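Local coordinates for protein P47 (Clostridium botulinum, PDB 6EKT), which may belong to a progenitor complex that protects botulinum neurotoxin during passage through the host gut, and has the tubular lipid-binding (TULIP) fold, at residues 40-43 against 44-48; 216-220 against 221-225; 246-249 against 250-254; 372-375 against 376-379. All coordinates share one frame; numbering follows the deposited sequence.

Contact 1 of 4, residues 40-43 against 44-48; sequences KHLK and EYITK
Glu44 lies against the turn that precedes it, its side chain running alongside that of His41 and pointing the same way. Glu44 CB packs on the carbonyl oxygens of that turn, 3.6 Å from His41 O. Because CG stands beside the backbone N and anti to the carbonyl carbon (chi1 -73°), the chain is directed back along the helix, and Glu44 CG comes 3.4 Å from Lys40 O. CD stays near the same oxygen. At the tip, Glu44 OE1 is 3.4 Å from His41 CD2, with carboxylate and imidazole planes 52° apart; this is a contact with a ring carbon, and Glu44 OE1 remains 4.4 Å from His41 NE2. The nearby carboxylate would probably favour a protonated imidazole. The ring also touches Tyr175, Asn414 and Leu416.

One turn further on, Thr47 grips the carbonyl of Lys43 twice: Thr47 OG1 donates to Lys43 O at 3.1 Å and Thr47 N to the same oxygen at 3.0 Å, the two donors arriving from opposite faces of the carbonyl plane. The hydroxyl thus returns to its own helix, placed beside the backbone N by a chi1 of -59°. On the buried side, Leu42 CD1 meets Ile46 CG1 at 4.3 Å. Tyr45 OH is bonded to Ser174 N. Backbone bonds from Glu44, Tyr45 and Ile46 to the carbonyls four residues earlier complete an amphipathic alpha-helical segment, its aliphatic face buried and its lysines exposed, within helix 35-49 of this TULIP-family protein.

Contact 2 of 4, residues 216-220 against 221-225; sequences TNRDI and SKLSA
Ser221 binds the Asp219 carboxylate with both its hydroxyl and its backbone N. Ser221 OG donates to Asp219 OD1 at 2.7 Å on the syn side, close to the carboxylate plane, whereas Ser221 N reaches the same oxygen at 3.1 Å from well above that plane. Asp219 CG lies anti to its own backbone N (chi1 -172°), which carries the carboxylate forward to the serine; Ser221 OG, at a chi1 of 69°, sits between its backbone N and carbonyl carbon and faces the carboxylate. The bond from Ser221 N makes an Asx turn, and the two donors on one oxygen hold the acid over the start of the next turn.

Lys222 contributes its aliphatic part: Lys222 CG is 3.8 Å from Asp219 OD2, while Lys222 NZ leads away and stays 6.2 Å from Asp219 OD2, too far for a salt bridge. The chain here makes a type I beta turn from Ile220 to Leu223, in the surface loop joining strands 208-214 and 238-242.

Leu223 closes the turn, Leu223 N donating to Ile220 O at 2.9 Å. Water 1 fastens the same corner, giving hydrogen bonds to Ile220 O and Leu223 O. The leucine side chain returns over residues 216-220, with Leu223 CD1 4.2 Å from Ile220 CG2 and 4.1 Å from Arg218 NH2. Arg218 crosses it at about a right angle and forms a salt bridge with Asp28, and Leu223 also touches Trp27. Beyond it, Ser224 O accepts from Trp27 NE1, and Ala225 rests on Lys195 and Val197 of strand 193-199.

Contact 3 of 4, residues 246-249 against 250-254; sequences LFLQ and NMVLS
Phe247 O takes two backbone hydrogen bonds, from Met251 N at 2.9 Å and from Val252 N at 3.0 Å. Sharing one carbonyl between the donors four and five residues on marks the change from the regular helical step to a wider pi-type turn. Leu248 O continues the five-residue step by accepting from Leu253 N at 2.8 Å; one residue before the change, Asn250 N still bonds to Leu246 O. Water 2 follows on, donating to Gln249 O and accepting from Ser254 N.

Around this turn the side chains close on the Phe247 ring, which chi1 (174°) carries away from its backbone N and alongside its carbonyl carbon. Val252 CG2 sits over one face in a CH-pi contact, 3.9 Å from the Phe247 ring centroid and 28° off the normal. Met251 comes to the ring edge instead: Met251 SD is 3.9 Å from Phe247 CD1, a Met-aromatic contact. Phe430 also stacks with this ring, and Phe403 and Leu406 of helix 403-409 touch Met251. Leu248 CD2 packs at 4.3 Å from Val252 CB, and both residues reach Ile281 of strand 279-288. Gln249 NE2 and Leu253 CD2 meet at the border of the cluster.

Backbone bonds and one water occupy the carbonyls of Leu246 to Gln249, while a methyl on the face and a sulfur at the edge, with Phe430 as a further stacked neighbour, probably restrict the rotation of the ring within a hydrophobic core.

Contact 4 of 4, residues 372-375 against 376-379; sequences GDLI and SLAV
Asp373 and Ser376 form the close-fitting part of this helix start, each carboxylate oxygen taking a different donor. Ser376 N bonds to Asp373 OD1 at 3.0 Å, nearly straight at 171°, and Ser376 OG donates to Asp373 OD2 at 2.7 Å. Both donors stand well out of the carboxylate plane, and the acid is held at both oxygens. A chi1 of -176° brings Asp373 CG alongside its own carbonyl carbon and forward to the first turn. Asp373 is the N-cap of helix 374-394: its side chain satisfies an N-H that has no earlier helical carbonyl to bind, and its negative charge probably interacts favourably with the helix dipole. Asp373 O accepts from Leu377 N at 3.1 Å, beginning the helical pattern that Ala378 N and Val379 N continue to Leu374 O and Ile375 O. Ser376 is buried, touching Leu369, which Leu377 also meets.

The other side is looser. Leu374 and Leu377 approach through their CD2 methyls, Leu374 CD2 lying 4.4 Å from Leu377 CD2, and Leu374 is exposed. Ile375, likewise exposed, leaves the backbone away from residues 376-379, although its CB still lies against Ser376 N.

In the fold
All four contacts are local, and they follow one another in chain order along an elongated molecule. Contacts 1 and 4 lie on opposite sides of the chain's centre, their own centres about 81 Å apart; contact 4 sits at the start of the long helix 374-394, about 56 Å from the centre of the chain. Contacts 2 and 3 are the nearest pair: their centres are about 22 Å apart and their closest atoms about 7 Å, without touching. Asp28 relates these two, pairing with Arg218 of contact 2 and touching Leu246 of contact 3. Strand 238-242 also connects them along the chain, following the loop of contact 2 and preceding helix 244-252 of contact 3.

Contact 1 of 4, residues 40-43 against 44-48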
ATOM      1  N   LYS A  40      12.731   9.026  15.573  1.00 40.48           N
ATOM      2  CA  LYS A  40      12.925   8.365  16.868  1.00 43.74           C
ATOM      3  C   LYS A  40      14.042   7.338  16.787  1.00 43.77           C
ATOM      4  O   LYS A  40      14.949   7.338  17.622  1.00 45.36           O
ATOM      5  CB  LYS A  40      11.626   7.715  17.355  1.00 46.24           C
ATOM      6  CG  LYS A  40      10.767   8.637  18.213  1.00 49.88           C
ATOM      7  CD  LYS A  40       9.528   7.946  18.782  1.00 52.90           C
ATOM      8  CE  LYS A  40       8.437   8.984  19.034  1.00 54.72           C
ATOM      9  NZ  LYS A  40       7.308   8.466  19.862  1.00 57.32           N
ATOM     10  N   HIS A  41      13.986   6.492  15.763  1.00 42.21           N
ATOM     11  CA  HIS A  41      14.990   5.460  15.554  1.00 42.72           C
ATOM     12  C   HIS A  41      16.332   6.000  15.049  1.00 42.64           C
ATOM     13  O   HIS A  41      17.392   5.492  15.437  1.00 43.08           O
ATOM     14  CB  HIS A  41      14.452   4.396  14.618  1.00 42.75           C
ATOM     15  CG  HIS A  41      13.241   3.691  15.146  1.00 44.21           C
ATOM     16  ND1 HIS A  41      12.032   3.690  14.479  1.00 44.19           N
ATOM     17  CD2 HIS A  41      13.050   2.961  16.272  1.00 45.82           C
ATOM     18  CE1 HIS A  41      11.151   2.986  15.168  1.00 44.70           C
ATOM     19  NE2 HIS A  41      11.742   2.534  16.261  1.00 46.63           N
ATOM     20  N   LEU A  42      16.288   7.019  14.187  1.00 40.70           N
ATOM     21  CA  LEU A  42      17.516   7.670  13.717  1.00 40.82           C
ATOM     22  C   LEU A  42      18.307   8.326  14.861  1.00 42.02           C
ATOM     23  O   LEU A  42      19.532   8.158  14.939  1.00 41.88           O
ATOM     24  CB  LEU A  42      17.210   8.683  12.606  1.00 38.76           C
ATOM     25  CG  LEU A  42      18.371   9.418  11.932  1.00 38.35           C
ATOM     26  CD1 LEU A  42      19.433   8.488  11.366  1.00 38.14           C
ATOM     27  CD2 LEU A  42      17.803  10.312  10.837  1.00 36.74           C
ATOM     28  N   LYS A  43      17.597   9.053  15.732  1.00 43.59           N
ATOM     29  CA  LYS A  43      18.165   9.634  16.959  1.00 46.09           C
ATOM     30  C   LYS A  43      18.832   8.589  17.867  1.00 48.14           C
ATOM     31  O   LYS A  43      19.940   8.828  18.356  1.00 48.58           O
ATOM     32  CB  LYS A  43      17.106  10.415  17.752  1.00 47.74           C
ATOM     33  CG  LYS A  43      17.668  11.284  18.889  1.00 50.81           C
ATOM     34  CD  LYS A  43      16.684  11.521  20.040  1.00 53.55           C
ATOM     35  CE  LYS A  43      15.479  12.390  19.673  1.00 53.25           C
ATOM     36  NZ  LYS A  43      15.785  13.768  19.175  1.00 54.06           N
ATOM     37  N   GLU A  44      18.155   7.461  18.097  1.00 49.31           N
ATOM     38  CA  GLU A  44      18.723   6.331  18.855  1.00 51.70           C
ATOM     39  C   GLU A  44      19.999   5.836  18.175  1.00 50.65           C
ATOM     40  O   GLU A  44      21.004   5.617  18.842  1.00 52.06           O
ATOM     41  CB  GLU A  44      17.708   5.177  19.008  1.00 54.55           C
ATOM     42  CG  GLU A  44      16.566   5.449  19.989  1.00 57.58           C
ATOM     43  CD  GLU A  44      15.355   4.523  19.856  1.00 59.13           C
ATOM     44  OE1 GLU A  44      15.117   3.890  18.790  1.00 59.91           O
ATOM     45  OE2 GLU A  44      14.591   4.451  20.838  1.00 61.55           O
ATOM     46  N   TYR A  45      19.966   5.714  16.846  1.00 47.55           N
ATOM     47  CA  TYR A  45      21.109   5.228  16.076  1.00 47.34           C
ATOM     48  C   TYR A  45      22.326   6.136  16.207  1.00 47.51           C
ATOM     49  O   TYR A  45      23.430   5.638  16.404  1.00 48.56           O
ATOM     50  CB  TYR A  45      20.763   5.070  14.593  1.00 44.40           C
ATOM     51  CG  TYR A  45      21.860   4.436  13.762  1.00 44.38           C
ATOM     52  CD1 TYR A  45      21.921   3.046  13.591  1.00 45.67           C
ATOM     53  CD2 TYR A  45      22.847   5.223  13.136  1.00 43.76           C
ATOM     54  CE1 TYR A  45      22.923   2.460  12.819  1.00 45.95           C
ATOM     55  CE2 TYR A  45      23.852   4.639  12.373  1.00 44.15           C
ATOM     56  CZ  TYR A  45      23.879   3.259  12.217  1.00 45.42           C
ATOM     57  OH  TYR A  45      24.867   2.680  11.462  1.00 46.85           O
ATOM     58  N   ILE A  46      22.121   7.450  16.055  1.00 46.66           N
ATOM     59  CA  ILE A  46      23.201   8.444  16.207  1.00 47.45           C
ATOM     60  C   ILE A  46      23.787   8.478  17.637  1.00 50.64           C
ATOM     61  O   ILE A  46      25.019   8.447  17.807  1.00 50.46           O
ATOM     62  CB  ILE A  46      22.788   9.855  15.688  1.00 46.02           C
ATOM     63  CG1 ILE A  46      22.470   9.818  14.177  1.00 43.82           C
ATOM     64  CG2 ILE A  46      23.865  10.911  15.961  1.00 46.26           C
ATOM     65  CD1 ILE A  46      23.599   9.356  13.263  1.00 42.30           C
ATOM     66  N   THR A  47      22.910   8.547  18.637  1.00 52.53           N
ATOM     67  CA  THR A  47      23.307   8.509  20.056  1.00 57.16           C
ATOM     68  C   THR A  47      24.047   7.211  20.429  1.00 58.94           C
ATOM     69  O   THR A  47      25.166   7.274  20.949  1.00 59.72           O
ATOM     70  CB  THR A  47      22.095   8.766  20.993  1.00 58.85           C
ATOM     71  OG1 THR A  47      21.526  10.047  20.693  1.00 58.21           O
ATOM     72  CG2 THR A  47      22.497   8.724  22.486  1.00 62.13           C
ATOM     73  N   LYS A  48      23.439   6.053  20.148  1.00 60.49           N
ATOM     74  CA  LYS A  48      23.981   4.750  20.587  1.00 63.08           C
ATOM     75  C   LYS A  48      25.365   4.439  19.996  1.00 63.25           C
ATOM     76  O   LYS A  48      26.172   3.747  20.623  1.00 64.27           O
ATOM     77  CB  LYS A  48      23.006   3.603  20.278  1.00 63.77           C
ATOM     78  CG  LYS A  48      23.110   2.445  21.260  1.00 68.07           C
ATOM     79  CD  LYS A  48      22.579   1.125  20.718  1.00 68.24           C
ATOM     80  CE  LYS A  48      23.099  -0.008  21.596  1.00 70.79           C
ATOM     81  NZ  LYS A  48      22.570  -1.343  21.193  1.00 72.01           N
TER

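Contact 2 of 4, residues 216-220 against 221-225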
ATOM      1  N   THR A 216       5.107  -6.614 -11.087  1.00 30.79           N
ATOM      2  CA  THR A 216       5.509  -7.235 -12.369  1.00 33.54           C
ATOM      3  C   THR A 216       6.669  -6.451 -12.973  1.00 34.37           C
ATOM      4  O   THR A 216       7.059  -5.402 -12.451  1.00 34.05           O
ATOM      5  CB  THR A 216       4.361  -7.250 -13.408  1.00 33.72           C
ATOM      6  OG1 THR A 216       4.136  -5.914 -13.892  1.00 33.30           O
ATOM      7  CG2 THR A 216       3.075  -7.790 -12.816  1.00 34.14           C
ATOM      8  N   ASN A 217       7.203  -6.926 -14.100  1.00 35.82           N
ATOM      9  CA  ASN A 217       8.310  -6.240 -14.769  1.00 37.17           C
ATOM     10  C   ASN A 217       7.886  -5.226 -15.832  1.00 36.74           C
ATOM     11  O   ASN A 217       8.681  -4.855 -16.721  1.00 36.57           O
ATOM     12  CB  ASN A 217       9.306  -7.252 -15.341  1.00 41.51           C
ATOM     13  CG  ASN A 217      10.173  -7.885 -14.268  1.00 43.08           C
ATOM     14  OD1 ASN A 217      10.227  -9.106 -14.153  1.00 46.16           O
ATOM     15  ND2 ASN A 217      10.850  -7.058 -13.476  1.00 43.52           N
ATOM     16  N   ARG A 218       6.657  -4.733 -15.723  1.00 34.73           N
ATOM     17  CA  ARG A 218       6.187  -3.715 -16.657  1.00 34.97           C
ATOM     18  C   ARG A 218       7.059  -2.450 -16.605  1.00 36.01           C
ATOM     19  O   ARG A 218       7.719  -2.183 -15.605  1.00 35.45           O
ATOM     20  CB  ARG A 218       4.694  -3.417 -16.444  1.00 33.43           C
ATOM     21  CG  ARG A 218       4.292  -2.808 -15.104  1.00 31.30           C
ATOM     22  CD  ARG A 218       2.778  -2.655 -15.117  1.00 31.22           C
ATOM     23  NE  ARG A 218       2.169  -2.306 -13.828  1.00 29.60           N
ATOM     24  CZ  ARG A 218       1.909  -1.076 -13.416  1.00 28.44           C
ATOM     25  NH1 ARG A 218       1.324  -0.897 -12.235  1.00 28.01           N
ATOM     26  NH2 ARG A 218       2.240  -0.025 -14.165  1.00 28.70           N
ATOM     27  N   ASP A 219       7.063  -1.700 -17.700  1.00 38.15           N
ATOM     28  CA  ASP A 219       7.793  -0.443 -17.817  1.00 40.25           C
ATOM     29  C   ASP A 219       7.342   0.564 -16.747  1.00 39.19           C
ATOM     30  O   ASP A 219       6.167   0.901 -16.679  1.00 39.35           O
ATOM     31  CB  ASP A 219       7.565   0.106 -19.238  1.00 42.26           C
ATOM     32  CG  ASP A 219       8.413   1.319 -19.563  1.00 44.15           C
ATOM     33  OD1 ASP A 219       9.403   1.600 -18.870  1.00 44.68           O
ATOM     34  OD2 ASP A 219       8.080   2.000 -20.555  1.00 48.25           O
ATOM     35  N   ILE A 220       8.279   1.011 -15.909  1.00 38.39           N
ATOM     36  CA  ILE A 220       7.996   2.022 -14.876  1.00 38.82           C
ATOM     37  C   ILE A 220       8.580   3.400 -15.260  1.00 39.61           C
ATOM     38  O   ILE A 220       8.291   4.408 -14.605  1.00 39.90           O
ATOM     39  CB  ILE A 220       8.477   1.593 -13.456  1.00 38.11           C
ATOM     40  CG1 ILE A 220      10.004   1.486 -13.389  1.00 39.00           C
ATOM     41  CG2 ILE A 220       7.801   0.300 -13.004  1.00 39.56           C
ATOM     42  CD1 ILE A 220      10.578   1.609 -11.991  1.00 39.00           C
ATOM     43  N   SER A 221       9.379   3.439 -16.333  1.00 40.48           N
ATOM     44  CA  SER A 221      10.092   4.656 -16.741  1.00 41.80           C
ATOM     45  C   SER A 221       9.156   5.834 -17.045  1.00 42.49           C
ATOM     46  O   SER A 221       9.564   6.993 -16.937  1.00 45.66           O
ATOM     47  CB  SER A 221      11.021   4.380 -17.930  1.00 41.83           C
ATOM     48  OG  SER A 221      10.267   4.118 -19.094  1.00 41.80           O
ATOM     49  N   LYS A 222       7.919   5.520 -17.410  1.00 43.51           N
ATOM     50  CA  LYS A 222       6.886   6.518 -17.687  1.00 44.89           C
ATOM     51  C   LYS A 222       5.953   6.826 -16.487  1.00 42.52           C
ATOM     52  O   LYS A 222       5.075   7.682 -16.597  1.00 44.03           O
ATOM     53  CB  LYS A 222       6.070   6.100 -18.914  1.00 48.94           C
ATOM     54  CG  LYS A 222       6.931   5.573 -20.063  1.00 52.85           C
ATOM     55  CD  LYS A 222       6.235   5.653 -21.413  1.00 56.04           C
ATOM     56  CE  LYS A 222       6.647   6.912 -22.165  1.00 56.64           C
ATOM     57  NZ  LYS A 222       5.889   7.027 -23.440  1.00 58.38           N
ATOM     58  N   LEU A 223       6.129   6.134 -15.358  1.00 38.53           N
ATOM     59  CA  LEU A 223       5.349   6.444 -14.139  1.00 35.60           C
ATOM     60  C   LEU A 223       6.006   7.597 -13.391  1.00 33.99           C
ATOM     61  O   LEU A 223       7.223   7.664 -13.293  1.00 35.20           O
ATOM     62  CB  LEU A 223       5.209   5.227 -13.203  1.00 33.88           C
ATOM     63  CG  LEU A 223       4.479   3.933 -13.637  1.00 34.87           C
ATOM     64  CD1 LEU A 223       4.519   2.921 -12.506  1.00 34.43           C
ATOM     65  CD2 LEU A 223       3.030   4.145 -14.071  1.00 34.63           C
ATOM     66  N   SER A 224       5.193   8.490 -12.852  1.00 33.50           N
ATOM     67  CA  SER A 224       5.688   9.577 -12.011  1.00 32.27           C
ATOM     68  C   SER A 224       5.904   9.084 -10.587  1.00 31.42           C
ATOM     69  O   SER A 224       5.587   7.944 -10.269  1.00 34.68           O
ATOM     70  CB  SER A 224       4.687  10.730 -12.007  1.00 35.03           C
ATOM     71  OG  SER A 224       4.499  11.217 -13.319  1.00 38.60           O
ATOM     72  N   ALA A 225       6.458   9.948  -9.748  1.00 28.68           N
ATOM     73  CA  ALA A 225       6.638   9.698  -8.326  1.00 28.12           C
ATOM     74  C   ALA A 225       5.473  10.324  -7.537  1.00 26.12           C
ATOM     75  O   ALA A 225       5.647  10.750  -6.399  1.00 26.01           O
ATOM     76  CB  ALA A 225       7.980  10.268  -7.872  1.00 29.18           C
TER
HETATM   77  O   HOH W   1       9.364   5.531 -12.460  1.00 54.53           O

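Contact 3 of 4, residues 246-249 against 250-254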
ATOM      1  N   LEU A 246      -5.219  -5.444  -7.643  1.00 22.06           N
ATOM      2  CA  LEU A 246      -4.655  -6.408  -6.674  1.00 22.72           C
ATOM      3  C   LEU A 246      -5.636  -6.797  -5.571  1.00 22.77           C
ATOM      4  O   LEU A 246      -5.649  -7.938  -5.134  1.00 23.97           O
ATOM      5  CB  LEU A 246      -3.343  -5.869  -6.077  1.00 22.80           C
ATOM      6  CG  LEU A 246      -2.118  -5.939  -6.995  1.00 22.82           C
ATOM      7  CD1 LEU A 246      -0.910  -5.340  -6.251  1.00 24.03           C
ATOM      8  CD2 LEU A 246      -1.821  -7.364  -7.423  1.00 23.90           C
ATOM      9  N   PHE A 247      -6.453  -5.841  -5.123  1.00 22.74           N
ATOM     10  CA  PHE A 247      -7.493  -6.082  -4.110  1.00 22.37           C
ATOM     11  C   PHE A 247      -8.522  -7.107  -4.646  1.00 23.15           C
ATOM     12  O   PHE A 247      -8.858  -8.082  -3.964  1.00 23.30           O
ATOM     13  CB  PHE A 247      -8.170  -4.755  -3.729  1.00 22.59           C
ATOM     14  CG  PHE A 247      -9.345  -4.902  -2.801  1.00 23.62           C
ATOM     15  CD1 PHE A 247      -9.173  -5.333  -1.480  1.00 24.26           C
ATOM     16  CD2 PHE A 247     -10.640  -4.632  -3.262  1.00 23.92           C
ATOM     17  CE1 PHE A 247     -10.266  -5.480  -0.630  1.00 25.15           C
ATOM     18  CE2 PHE A 247     -11.743  -4.765  -2.409  1.00 24.49           C
ATOM     19  CZ  PHE A 247     -11.557  -5.184  -1.098  1.00 24.80           C
ATOM     20  N   LEU A 248      -8.994  -6.874  -5.862  1.00 22.87           N
ATOM     21  CA  LEU A 248      -9.958  -7.785  -6.505  1.00 23.83           C
ATOM     22  C   LEU A 248      -9.364  -9.178  -6.681  1.00 24.42           C
ATOM     23  O   LEU A 248     -10.018 -10.160  -6.362  1.00 25.39           O
ATOM     24  CB  LEU A 248     -10.415  -7.223  -7.851  1.00 23.41           C
ATOM     25  CG  LEU A 248     -11.324  -5.995  -7.795  1.00 24.10           C
ATOM     26  CD1 LEU A 248     -11.576  -5.449  -9.197  1.00 24.75           C
ATOM     27  CD2 LEU A 248     -12.650  -6.313  -7.097  1.00 24.19           C
ATOM     28  N   GLN A 249      -8.127  -9.252  -7.170  1.00 25.34           N
ATOM     29  CA  GLN A 249      -7.497 -10.510  -7.518  1.00 26.52           C
ATOM     30  C   GLN A 249      -7.196 -11.334  -6.266  1.00 28.65           C
ATOM     31  O   GLN A 249      -7.502 -12.537  -6.228  1.00 28.56           O
ATOM     32  CB  GLN A 249      -6.211 -10.270  -8.327  1.00 27.16           C
ATOM     33  CG  GLN A 249      -5.424 -11.533  -8.693  1.00 27.83           C
ATOM     34  CD  GLN A 249      -6.196 -12.481  -9.601  1.00 28.44           C
ATOM     35  OE1 GLN A 249      -6.827 -12.059 -10.572  1.00 27.53           O
ATOM     36  NE2 GLN A 249      -6.116 -13.769  -9.303  1.00 28.89           N
ATOM     37  N   ASN A 250      -6.671 -10.668  -5.232  1.00 28.43           N
ATOM     38  CA  ASN A 250      -6.098 -11.361  -4.084  1.00 29.53           C
ATOM     39  C   ASN A 250      -6.857 -11.304  -2.786  1.00 30.71           C
ATOM     40  O   ASN A 250      -6.552 -12.052  -1.848  1.00 32.35           O
ATOM     41  CB  ASN A 250      -4.667 -10.878  -3.877  1.00 29.45           C
ATOM     42  CG  ASN A 250      -3.849 -11.037  -5.119  1.00 29.75           C
ATOM     43  OD1 ASN A 250      -3.524 -10.047  -5.794  1.00 29.87           O
ATOM     44  ND2 ASN A 250      -3.554 -12.283  -5.472  1.00 28.79           N
ATOM     45  N   MET A 251      -7.854 -10.442  -2.706  1.00 30.91           N
ATOM     46  CA  MET A 251      -8.672 -10.406  -1.504  1.00 32.55           C
ATOM     47  C   MET A 251     -10.151 -10.720  -1.766  1.00 32.30           C
ATOM     48  O   MET A 251     -10.817 -11.382  -0.951  1.00 33.72           O
ATOM     49  CB  MET A 251      -8.436  -9.090  -0.769  1.00 35.11           C
ATOM     50  CG  MET A 251      -7.002  -9.080  -0.273  1.00 36.73           C
ATOM     51  SD  MET A 251      -6.226  -7.490  -0.191  1.00 39.04           S
ATOM     52  CE  MET A 251      -6.621  -7.145   1.511  1.00 37.60           C
ATOM     53  N   VAL A 252     -10.645 -10.287  -2.917  1.00 30.31           N
ATOM     54  CA  VAL A 252     -12.057 -10.498  -3.250  1.00 29.82           C
ATOM     55  C   VAL A 252     -12.313 -11.822  -3.984  1.00 30.11           C
ATOM     56  O   VAL A 252     -13.242 -12.541  -3.613  1.00 29.42           O
ATOM     57  CB  VAL A 252     -12.649  -9.297  -4.023  1.00 28.75           C
ATOM     58  CG1 VAL A 252     -14.085  -9.555  -4.465  1.00 27.47           C
ATOM     59  CG2 VAL A 252     -12.607  -8.039  -3.162  1.00 28.90           C
ATOM     60  N   LEU A 253     -11.516 -12.128  -5.013  1.00 30.54           N
ATOM     61  CA  LEU A 253     -11.796 -13.271  -5.907  1.00 31.87           C
ATOM     62  C   LEU A 253     -11.994 -14.591  -5.163  1.00 32.77           C
ATOM     63  O   LEU A 253     -12.894 -15.341  -5.505  1.00 33.87           O
ATOM     64  CB  LEU A 253     -10.723 -13.429  -7.014  1.00 31.44           C
ATOM     65  CG  LEU A 253     -11.045 -14.336  -8.224  1.00 32.18           C
ATOM     66  CD1 LEU A 253     -12.156 -13.719  -9.081  1.00 31.20           C
ATOM     67  CD2 LEU A 253      -9.813 -14.610  -9.078  1.00 32.43           C
ATOM     68  N   SER A 254     -11.187 -14.848  -4.133  1.00 34.48           N
ATOM     69  CA  SER A 254     -11.266 -16.111  -3.373  1.00 35.77           C
ATOM     70  C   SER A 254     -12.230 -16.095  -2.174  1.00 35.14           C
ATOM     71  O   SER A 254     -12.299 -17.085  -1.407  1.00 35.63           O
ATOM     72  CB  SER A 254      -9.873 -16.538  -2.906  1.00 37.85           C
ATOM     73  OG  SER A 254      -9.449 -15.668  -1.878  1.00 39.93           O
TER
HETATM   74  O   HOH W   2      -8.657 -13.727  -3.839  1.00 50.76           O

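Contact 4 of 4, residues 372-375 against 376-379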
ATOM      1  N   GLY A 372     -52.714 -20.119 -18.618  1.00 29.43           N
ATOM      2  CA  GLY A 372     -53.843 -20.566 -17.812  1.00 29.10           C
ATOM      3  C   GLY A 372     -53.501 -21.629 -16.789  1.00 28.88           C
ATOM      4  O   GLY A 372     -54.382 -22.073 -16.048  1.00 29.57           O
ATOM      5  N   ASP A 373     -52.240 -22.070 -16.760  1.00 27.57           N
ATOM      6  CA  ASP A 373     -51.814 -23.098 -15.822  1.00 26.68           C
ATOM      7  C   ASP A 373     -51.583 -22.440 -14.448  1.00 26.69           C
ATOM      8  O   ASP A 373     -50.468 -22.009 -14.132  1.00 25.96           O
ATOM      9  CB  ASP A 373     -50.531 -23.797 -16.314  1.00 26.71           C
ATOM     10  CG  ASP A 373     -50.109 -24.960 -15.411  1.00 26.79           C
ATOM     11  OD1 ASP A 373     -50.652 -25.124 -14.297  1.00 26.54           O
ATOM     12  OD2 ASP A 373     -49.205 -25.722 -15.810  1.00 27.72           O
ATOM     13  N   LEU A 374     -52.638 -22.359 -13.640  1.00 26.73           N
ATOM     14  CA  LEU A 374     -52.540 -21.658 -12.347  1.00 27.85           C
ATOM     15  C   LEU A 374     -51.751 -22.432 -11.302  1.00 26.72           C
ATOM     16  O   LEU A 374     -51.122 -21.815 -10.436  1.00 26.38           O
ATOM     17  CB  LEU A 374     -53.933 -21.291 -11.801  1.00 29.67           C
ATOM     18  CG  LEU A 374     -54.778 -20.408 -12.738  1.00 31.07           C
ATOM     19  CD1 LEU A 374     -56.218 -20.320 -12.236  1.00 32.93           C
ATOM     20  CD2 LEU A 374     -54.166 -19.018 -12.904  1.00 32.40           C
ATOM     21  N   ILE A 375     -51.802 -23.755 -11.394  1.00 26.85           N
ATOM     22  CA  ILE A 375     -51.071 -24.646 -10.466  1.00 27.58           C
ATOM     23  C   ILE A 375     -49.566 -24.370 -10.611  1.00 25.96           C
ATOM     24  O   ILE A 375     -48.892 -24.067  -9.614  1.00 25.35           O
ATOM     25  CB  ILE A 375     -51.414 -26.153 -10.674  1.00 28.53           C
ATOM     26  CG1 ILE A 375     -52.922 -26.454 -10.514  1.00 31.40           C
ATOM     27  CG2 ILE A 375     -50.589 -27.059  -9.754  1.00 28.99           C
ATOM     28  CD1 ILE A 375     -53.601 -25.835  -9.310  1.00 32.76           C
ATOM     29  N   SER A 376     -49.065 -24.444 -11.853  1.00 25.54           N
ATOM     30  CA  SER A 376     -47.644 -24.206 -12.144  1.00 24.18           C
ATOM     31  C   SER A 376     -47.237 -22.802 -11.842  1.00 23.12           C
ATOM     32  O   SER A 376     -46.119 -22.588 -11.413  1.00 22.34           O
ATOM     33  CB  SER A 376     -47.283 -24.517 -13.591  1.00 24.50           C
ATOM     34  OG  SER A 376     -47.402 -25.906 -13.828  1.00 25.05           O
ATOM     35  N   LEU A 377     -48.130 -21.844 -12.086  1.00 23.82           N
ATOM     36  CA  LEU A 377     -47.859 -20.442 -11.741  1.00 23.84           C
ATOM     37  C   LEU A 377     -47.542 -20.276 -10.258  1.00 24.02           C
ATOM     38  O   LEU A 377     -46.541 -19.626  -9.921  1.00 22.74           O
ATOM     39  CB  LEU A 377     -49.023 -19.507 -12.152  1.00 25.12           C
ATOM     40  CG  LEU A 377     -48.915 -18.033 -11.723  1.00 25.92           C
ATOM     41  CD1 LEU A 377     -47.719 -17.307 -12.300  1.00 25.66           C
ATOM     42  CD2 LEU A 377     -50.184 -17.258 -12.074  1.00 27.90           C
ATOM     43  N   ALA A 378     -48.384 -20.851  -9.385  1.00 23.98           N
ATOM     44  CA  ALA A 378     -48.168 -20.740  -7.928  1.00 24.40           C
ATOM     45  C   ALA A 378     -46.810 -21.347  -7.520  1.00 23.57           C
ATOM     46  O   ALA A 378     -46.095 -20.775  -6.694  1.00 24.27           O
ATOM     47  CB  ALA A 378     -49.297 -21.381  -7.143  1.00 25.15           C
ATOM     48  N   VAL A 379     -46.453 -22.469  -8.130  1.00 22.75           N
ATOM     49  CA  VAL A 379     -45.198 -23.171  -7.776  1.00 21.92           C
ATOM     50  C   VAL A 379     -44.010 -22.319  -8.265  1.00 21.82           C
ATOM     51  O   VAL A 379     -43.075 -22.047  -7.497  1.00 21.62           O
ATOM     52  CB  VAL A 379     -45.137 -24.592  -8.359  1.00 21.55           C
ATOM     53  CG1 VAL A 379     -43.816 -25.291  -8.030  1.00 22.08           C
ATOM     54  CG2 VAL A 379     -46.309 -25.440  -7.827  1.00 22.04           C
TER